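Local coordinates for protein N-acetylglucosaminidase (Paenibacillus barengoltzii, PDB 6INX) that probably hydrolyses glycosidic bonds of N-acetylglucosamine-containing glycans, as expected of a glycoside hydrolase family 18 enzyme built on a TIM barrel, at residues A[300-303]-A[304-307]; A[327-331]-A[332-336]. All coordinates share one frame; numbering follows the deposited sequence.

Interaction 1: residues A[300-303]-A[304-307]; sequences YDDE and MSIR
A capping box formed by Asp302 and Ser305 starts helix 303-316, each residue's side chain serving the other's backbone. Asp302 is the N-cap: its OD1 accepts from Ser305 N at 2.9 Å, the N-H pointing almost straight at the oxygen (166°) and meeting it nearly along the C-O axis of the carboxylate. The first torsion of Asp302 (chi1 67°) sets CG between its own N and carbonyl carbon, which turns the acid back to Ser305 N. In return, Asp302 N donates to Ser305 OG at 2.9 Å. Serine suits this place because its hydroxyl can accept and donate together: OG donates a hydrogen bond to Asp301 OD1, 2.7 Å away, arriving from above the carboxylate plane, 35° out of it. The other oxygen of Asp301 is taken by Ala235 N and Lys309, so both oxygens of this buried acid have partners.

The box stands where the chain leaves the antiparallel sheet inserted after the seventh barrel strand, via strand 297-299, and re-enters the TIM barrel through the helix leading to strand 320-324. Regular helical bonding follows at once, Ile306 N to Asp302 O and Arg307 N to Glu303 O, both 3.0 Å. Ile306 lays CG1 against Asp302 O at 3.2 Å, and its branched chain packs on Leu334 and Leu338 of helix 333-341. Met304 runs beside Asp302, CB 3.2 Å from OD1, on the exposed flank. The second carboxylate oxygen of Asp302 pairs with Arg280 of strand 279-283, so one acid joins cap and sheet. With an alanine in place of Asp302, Ser305 N is likely to lose its capping acceptor and Arg280 its carboxylate mate. Further along, Arg307 directs its guanidinium to Asp311, one turn on.

Interaction 2: residues A[327-331]-A[332-336]; sequences GCDRT and HRLLD
Asp329 and Thr331 meet the first backbone N-H groups of helix 333-341 through hydrogen bonds. Asp329 OD2 accepts from Leu334 N at 2.9 Å, with an N-H angle of 166°, while Thr331 OG1 accepts from Arg333 N at 3.2 Å. The same carboxylate oxygen of Asp329 accepts a hydrogen bond from a water, 2.7 Å from OD2, which in turn accepts from Leu335 N. Three successive amides at the helix start are thus answered, although the N-cap residue itself, His332, contributes no side-chain bond to them. Asp329 reaches the helix because CG stands anti to its backbone N (chi1 176°). Its OD1 turns back to the loop, accepting from Thr331 N and, through the syn lone pair, from Thr331 OG1 at a short 2.5 Å; threonine suits the site since its hydroxyl can donate to the acid while accepting from the amide.

Van der Waals contacts fill in round these bonds. Leu334 sets CB 3.3 Å from Asp329 OD2, and its hydrophobic chain is buried against Phe236 and Phe265. The His332 ring lies with one face over Arg330 O, 3.1 Å from the plane and toward the ring's rim. Arg333 passes CG by Thr331 OG1, then lays one guanidinium face above that oxygen on the way to Glu303.

The backbone makes a type I beta turn from Asp329 to His332, closed by a weak His332 N to Asp329 O bond. Together with the Asx turn at Asp329, it forms the last part of the connection from the eighth barrel strand, 320-324, into the helix after it.

Overall arrangement
Interactions 1 and 2 follow one another along the chain, their centres about 12 Å apart, at the starts of the helices that precede and follow the last barrel strand, 320-324, in sequence. They meet directly. Glu303 OE2 of 300-303 forms a salt bridge with Arg333 NE at 3.1 Å, fastening one helix start to the other, and Leu334 CD2 also packs 3.9 Å from Ile306 CD1 and 3.7 Å from Glu303 N. Phe265 of helix 265-272 touches both regions. In family 18 enzymes the active site lies at the C-terminal ends of the barrel strands, and segment 327-331 follows strand 320-324 at that end.

Interaction 1: residues A[300-303]-A[304-307]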
ATOM      1  N   TYR A 300       6.381 -13.857  11.096  1.00  9.19           N
ATOM      2  CA  TYR A 300       7.017 -15.048  10.533  1.00  8.71           C
ATOM      3  C   TYR A 300       5.953 -16.067  10.141  1.00  9.82           C
ATOM      4  O   TYR A 300       4.766 -15.862  10.377  1.00 13.29           O
ATOM      5  CB  TYR A 300       8.056 -15.623  11.516  1.00 10.08           C
ATOM      6  CG  TYR A 300       7.494 -16.249  12.776  1.00 10.53           C
ATOM      7  CD1 TYR A 300       6.839 -15.481  13.727  1.00 10.93           C
ATOM      8  CD2 TYR A 300       7.644 -17.610  13.025  1.00 11.62           C
ATOM      9  CE1 TYR A 300       6.334 -16.046  14.889  1.00 11.64           C
ATOM     10  CE2 TYR A 300       7.141 -18.188  14.196  1.00 11.97           C
ATOM     11  CZ  TYR A 300       6.493 -17.397  15.119  1.00 12.02           C
ATOM     12  OH  TYR A 300       5.991 -17.961  16.282  1.00 14.36           O
ATOM     13  N   ASP A 301       6.408 -17.163   9.518  1.00  9.60           N
ATOM     14  CA  ASP A 301       5.608 -18.348   9.216  1.00 11.06           C
ATOM     15  C   ASP A 301       6.042 -19.472  10.152  1.00 12.09           C
ATOM     16  O   ASP A 301       7.232 -19.598  10.481  1.00 12.06           O
ATOM     17  CB  ASP A 301       5.905 -18.839   7.781  1.00 12.54           C
ATOM     18  CG  ASP A 301       4.736 -18.646   6.803  1.00 12.93           C
ATOM     19  OD1 ASP A 301       3.579 -18.428   7.226  1.00 12.51           O
ATOM     20  OD2 ASP A 301       4.991 -18.723   5.573  1.00 12.37           O
ATOM     21  N   ASP A 302       5.083 -20.286  10.592  1.00 13.77           N
ATOM     22  CA  ASP A 302       5.455 -21.475  11.358  1.00 15.30           C
ATOM     23  C   ASP A 302       4.696 -22.695  10.854  1.00 12.93           C
ATOM     24  O   ASP A 302       4.037 -22.625   9.815  1.00 12.24           O
ATOM     25  CB  ASP A 302       5.292 -21.245  12.872  1.00 14.70           C
ATOM     26  CG  ASP A 302       3.844 -21.061  13.311  1.00 16.08           C
ATOM     27  OD1 ASP A 302       2.919 -21.164  12.487  1.00 14.74           O
ATOM     28  OD2 ASP A 302       3.625 -20.819  14.514  1.00 18.85           O
ATOM     29  N   GLU A 303       4.772 -23.823  11.571  1.00 13.29           N
ATOM     30  CA  GLU A 303       4.042 -25.004  11.116  1.00 14.44           C
ATOM     31  C   GLU A 303       2.535 -24.761  11.096  1.00 14.05           C
ATOM     32  O   GLU A 303       1.825 -25.326  10.254  1.00 15.63           O
ATOM     33  CB  GLU A 303       4.380 -26.214  11.995  1.00 16.07           C
ATOM     34  CG  GLU A 303       5.866 -26.557  12.041  1.00 14.89           C
ATOM     35  CD  GLU A 303       6.591 -25.916  13.214  1.00 21.96           C
ATOM     36  OE1 GLU A 303       6.381 -24.711  13.491  1.00 22.50           O
ATOM     37  OE2 GLU A 303       7.371 -26.625  13.877  1.00 23.70           O
ATOM     38  N   MET A 304       2.037 -23.909  11.993  1.00 14.75           N
ATOM     39  CA  MET A 304       0.604 -23.632  12.077  1.00 17.91           C
ATOM     40  C   MET A 304       0.124 -22.831  10.864  1.00 14.61           C
ATOM     41  O   MET A 304      -0.860 -23.197  10.208  1.00 14.86           O
ATOM     42  CB  MET A 304       0.322 -22.884  13.384  1.00 21.37           C
ATOM     43  CG  MET A 304      -1.128 -22.776  13.823  1.00 22.31           C
ATOM     44  SD  MET A 304      -1.249 -22.041  15.481  1.00 23.93           S
ATOM     45  CE  MET A 304      -0.663 -23.388  16.508  1.00 26.82           C
ATOM     46  N   SER A 305       0.815 -21.742  10.535  1.00 13.05           N
ATOM     47  CA  SER A 305       0.411 -20.964   9.368  1.00 13.46           C
ATOM     48  C   SER A 305       0.637 -21.741   8.073  1.00 11.22           C
ATOM     49  O   SER A 305      -0.162 -21.640   7.137  1.00 12.54           O
ATOM     50  CB  SER A 305       1.140 -19.618   9.348  1.00 13.42           C
ATOM     51  OG  SER A 305       2.551 -19.772   9.316  1.00 13.47           O
ATOM     52  N   ILE A 306       1.701 -22.547   8.014  1.00 13.07           N
ATOM     53  CA  ILE A 306       1.930 -23.373   6.836  1.00 14.29           C
ATOM     54  C   ILE A 306       0.790 -24.376   6.637  1.00 13.91           C
ATOM     55  O   ILE A 306       0.310 -24.564   5.513  1.00 14.91           O
ATOM     56  CB  ILE A 306       3.318 -24.036   6.901  1.00 14.58           C
ATOM     57  CG1 ILE A 306       4.408 -22.993   6.628  1.00 17.01           C
ATOM     58  CG2 ILE A 306       3.419 -25.198   5.919  1.00 17.29           C
ATOM     59  CD1 ILE A 306       5.822 -23.525   6.879  1.00 18.09           C
ATOM     60  N   ARG A 307       0.309 -25.018   7.719  1.00 14.71           N
ATOM     61  CA  ARG A 307      -0.830 -25.929   7.541  1.00 16.49           C
ATOM     62  C   ARG A 307      -2.032 -25.188   6.984  1.00 14.85           C
ATOM     63  O   ARG A 307      -2.723 -25.692   6.095  1.00 16.35           O
ATOM     64  CB  ARG A 307      -1.212 -26.671   8.837  1.00 18.78           C
ATOM     65  CG  ARG A 307      -2.562 -27.471   8.834  1.00 27.97           C
ATOM     66  CD  ARG A 307      -2.401 -28.613   7.855  1.00 29.77           C
ATOM     67  NE  ARG A 307      -3.531 -29.508   7.727  1.00 37.24           N
ATOM     68  CZ  ARG A 307      -3.568 -30.764   8.186  1.00 41.94           C
ATOM     69  NH1 ARG A 307      -2.520 -31.306   8.825  1.00 42.86           N
ATOM     70  NH2 ARG A 307      -4.669 -31.508   7.967  1.00 47.50           N
TER

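Interaction 2: residues A[327-331]-A[332-336]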
ATOM      1  N   GLY A 327      18.014 -23.080   3.489  1.00 15.83           N
ATOM      2  CA  GLY A 327      18.960 -22.916   4.579  1.00 17.14           C
ATOM      3  C   GLY A 327      18.487 -22.098   5.760  1.00 19.68           C
ATOM      4  O   GLY A 327      19.190 -22.018   6.773  1.00 18.82           O
ATOM      5  N   CYS A 328      17.313 -21.483   5.664  1.00 16.96           N
ATOM      6  CA  CYS A 328      16.804 -20.633   6.729  1.00 16.42           C
ATOM      7  C   CYS A 328      16.185 -21.412   7.877  1.00 17.56           C
ATOM      8  O   CYS A 328      15.870 -20.807   8.911  1.00 16.13           O
ATOM      9  CB  CYS A 328      15.746 -19.678   6.181  1.00 15.74           C
ATOM     10  SG  CYS A 328      16.369 -18.548   4.942  1.00 19.10           S
ATOM     11  N   ASP A 329      15.971 -22.716   7.720  1.00 16.49           N
ATOM     12  CA  ASP A 329      15.365 -23.535   8.771  1.00 15.71           C
ATOM     13  C   ASP A 329      16.170 -24.819   8.932  1.00 18.70           C
ATOM     14  O   ASP A 329      15.862 -25.829   8.295  1.00 19.49           O
ATOM     15  CB  ASP A 329      13.914 -23.847   8.488  1.00 14.89           C
ATOM     16  CG  ASP A 329      13.326 -24.782   9.535  1.00 15.21           C
ATOM     17  OD1 ASP A 329      13.857 -24.769  10.663  1.00 18.56           O
ATOM     18  OD2 ASP A 329      12.374 -25.528   9.232  1.00 18.57           O
ATOM     19  N   ARG A 330      17.159 -24.783   9.819  1.00 18.01           N
ATOM     20  CA  ARG A 330      17.938 -25.973  10.128  1.00 21.51           C
ATOM     21  C   ARG A 330      17.225 -26.920  11.087  1.00 27.45           C
ATOM     22  O   ARG A 330      17.745 -28.009  11.351  1.00 28.92           O
ATOM     23  CB  ARG A 330      19.311 -25.576  10.675  1.00 22.59           C
ATOM     24  CG  ARG A 330      20.056 -24.585   9.793  1.00 26.17           C
ATOM     25  CD  ARG A 330      21.500 -24.415  10.230  1.00 32.03           C
ATOM     26  NE  ARG A 330      22.423 -25.123   9.346  1.00 41.37           N
ATOM     27  CZ  ARG A 330      23.558 -25.691   9.743  1.00 41.30           C
ATOM     28  NH1 ARG A 330      23.921 -25.637  11.019  1.00 40.49           N
ATOM     29  NH2 ARG A 330      24.329 -26.315   8.864  1.00 39.76           N
ATOM     30  N   THR A 331      16.059 -26.539  11.624  1.00 21.24           N
ATOM     31  CA  THR A 331      15.257 -27.488  12.389  1.00 21.38           C
ATOM     32  C   THR A 331      14.535 -28.489  11.497  1.00 24.94           C
ATOM     33  O   THR A 331      14.041 -29.500  12.006  1.00 25.57           O
ATOM     34  CB  THR A 331      14.213 -26.772  13.252  1.00 21.28           C
ATOM     35  OG1 THR A 331      13.088 -26.410  12.438  1.00 20.69           O
ATOM     36  CG2 THR A 331      14.801 -25.530  13.918  1.00 24.14           C
ATOM     37  N   HIS A 332      14.446 -28.224  10.190  1.00 21.24           N
ATOM     38  CA  HIS A 332      13.793 -29.067   9.187  1.00 21.12           C
ATOM     39  C   HIS A 332      12.283 -29.171   9.366  1.00 17.81           C
ATOM     40  O   HIS A 332      11.622 -29.862   8.578  1.00 19.92           O
ATOM     41  CB  HIS A 332      14.421 -30.467   9.083  1.00 29.75           C
ATOM     42  CG  HIS A 332      15.914 -30.462   9.175  1.00 26.90           C
ATOM     43  ND1 HIS A 332      16.718 -29.983   8.164  1.00 34.27           N
ATOM     44  CD2 HIS A 332      16.749 -30.871  10.159  1.00 33.01           C
ATOM     45  CE1 HIS A 332      17.985 -30.097   8.520  1.00 35.59           C
ATOM     46  NE2 HIS A 332      18.032 -30.633   9.727  1.00 35.23           N
ATOM     47  N   ARG A 333      11.706 -28.473  10.350  1.00 18.62           N
ATOM     48  CA  ARG A 333      10.295 -28.644  10.665  1.00 19.41           C
ATOM     49  C   ARG A 333       9.388 -27.997   9.624  1.00 12.82           C
ATOM     50  O   ARG A 333       8.294 -28.507   9.360  1.00 16.85           O
ATOM     51  CB  ARG A 333       9.997 -28.104  12.068  1.00 19.36           C
ATOM     52  CG  ARG A 333      10.960 -28.643  13.132  1.00 22.59           C
ATOM     53  CD  ARG A 333      10.358 -28.654  14.536  1.00 26.45           C
ATOM     54  NE  ARG A 333      10.128 -27.312  15.060  1.00 25.39           N
ATOM     55  CZ  ARG A 333      10.952 -26.669  15.886  1.00 29.37           C
ATOM     56  NH1 ARG A 333      12.085 -27.233  16.293  1.00 25.99           N
ATOM     57  NH2 ARG A 333      10.642 -25.450  16.302  1.00 22.61           N
ATOM     58  N   LEU A 334       9.818 -26.883   9.016  1.00 12.91           N
ATOM     59  CA  LEU A 334       8.916 -26.158   8.130  1.00 15.80           C
ATOM     60  C   LEU A 334       8.733 -26.890   6.806  1.00 12.65           C
ATOM     61  O   LEU A 334       7.614 -26.962   6.283  1.00 14.20           O
ATOM     62  CB  LEU A 334       9.411 -24.723   7.929  1.00 13.78           C
ATOM     63  CG  LEU A 334       9.454 -23.837   9.176  1.00 14.42           C
ATOM     64  CD1 LEU A 334       9.739 -22.387   8.796  1.00 14.12           C
ATOM     65  CD2 LEU A 334       8.151 -23.941   9.967  1.00 16.48           C
ATOM     66  N   LEU A 335       9.808 -27.469   6.266  1.00 14.05           N
ATOM     67  CA  LEU A 335       9.666 -28.312   5.082  1.00 15.62           C
ATOM     68  C   LEU A 335       8.818 -29.545   5.379  1.00 15.24           C
ATOM     69  O   LEU A 335       7.974 -29.941   4.566  1.00 16.78           O
ATOM     70  CB  LEU A 335      11.038 -28.716   4.546  1.00 17.79           C
ATOM     71  CG  LEU A 335      11.030 -29.747   3.406  1.00 20.00           C
ATOM     72  CD1 LEU A 335      10.119 -29.319   2.253  1.00 20.37           C
ATOM     73  CD2 LEU A 335      12.441 -29.985   2.915  1.00 23.29           C
ATOM     74  N   ASP A 336       9.008 -30.159   6.549  1.00 14.77           N
ATOM     75  CA  ASP A 336       8.167 -31.297   6.912  1.00 17.69           C
ATOM     76  C   ASP A 336       6.692 -30.906   6.968  1.00 15.51           C
ATOM     77  O   ASP A 336       5.826 -31.631   6.463  1.00 17.65           O
ATOM     78  CB  ASP A 336       8.623 -31.862   8.255  1.00 20.99           C
ATOM     79  CG  ASP A 336       8.738 -33.366   8.243  1.00 25.05           C
ATOM     80  OD1 ASP A 336       8.938 -33.938   7.150  1.00 28.95           O
ATOM     81  OD2 ASP A 336       8.621 -33.979   9.325  1.00 28.33           O
TER
HETATM   82  O   HOH W   1      12.588 -26.820   6.920  1.00 17.95           O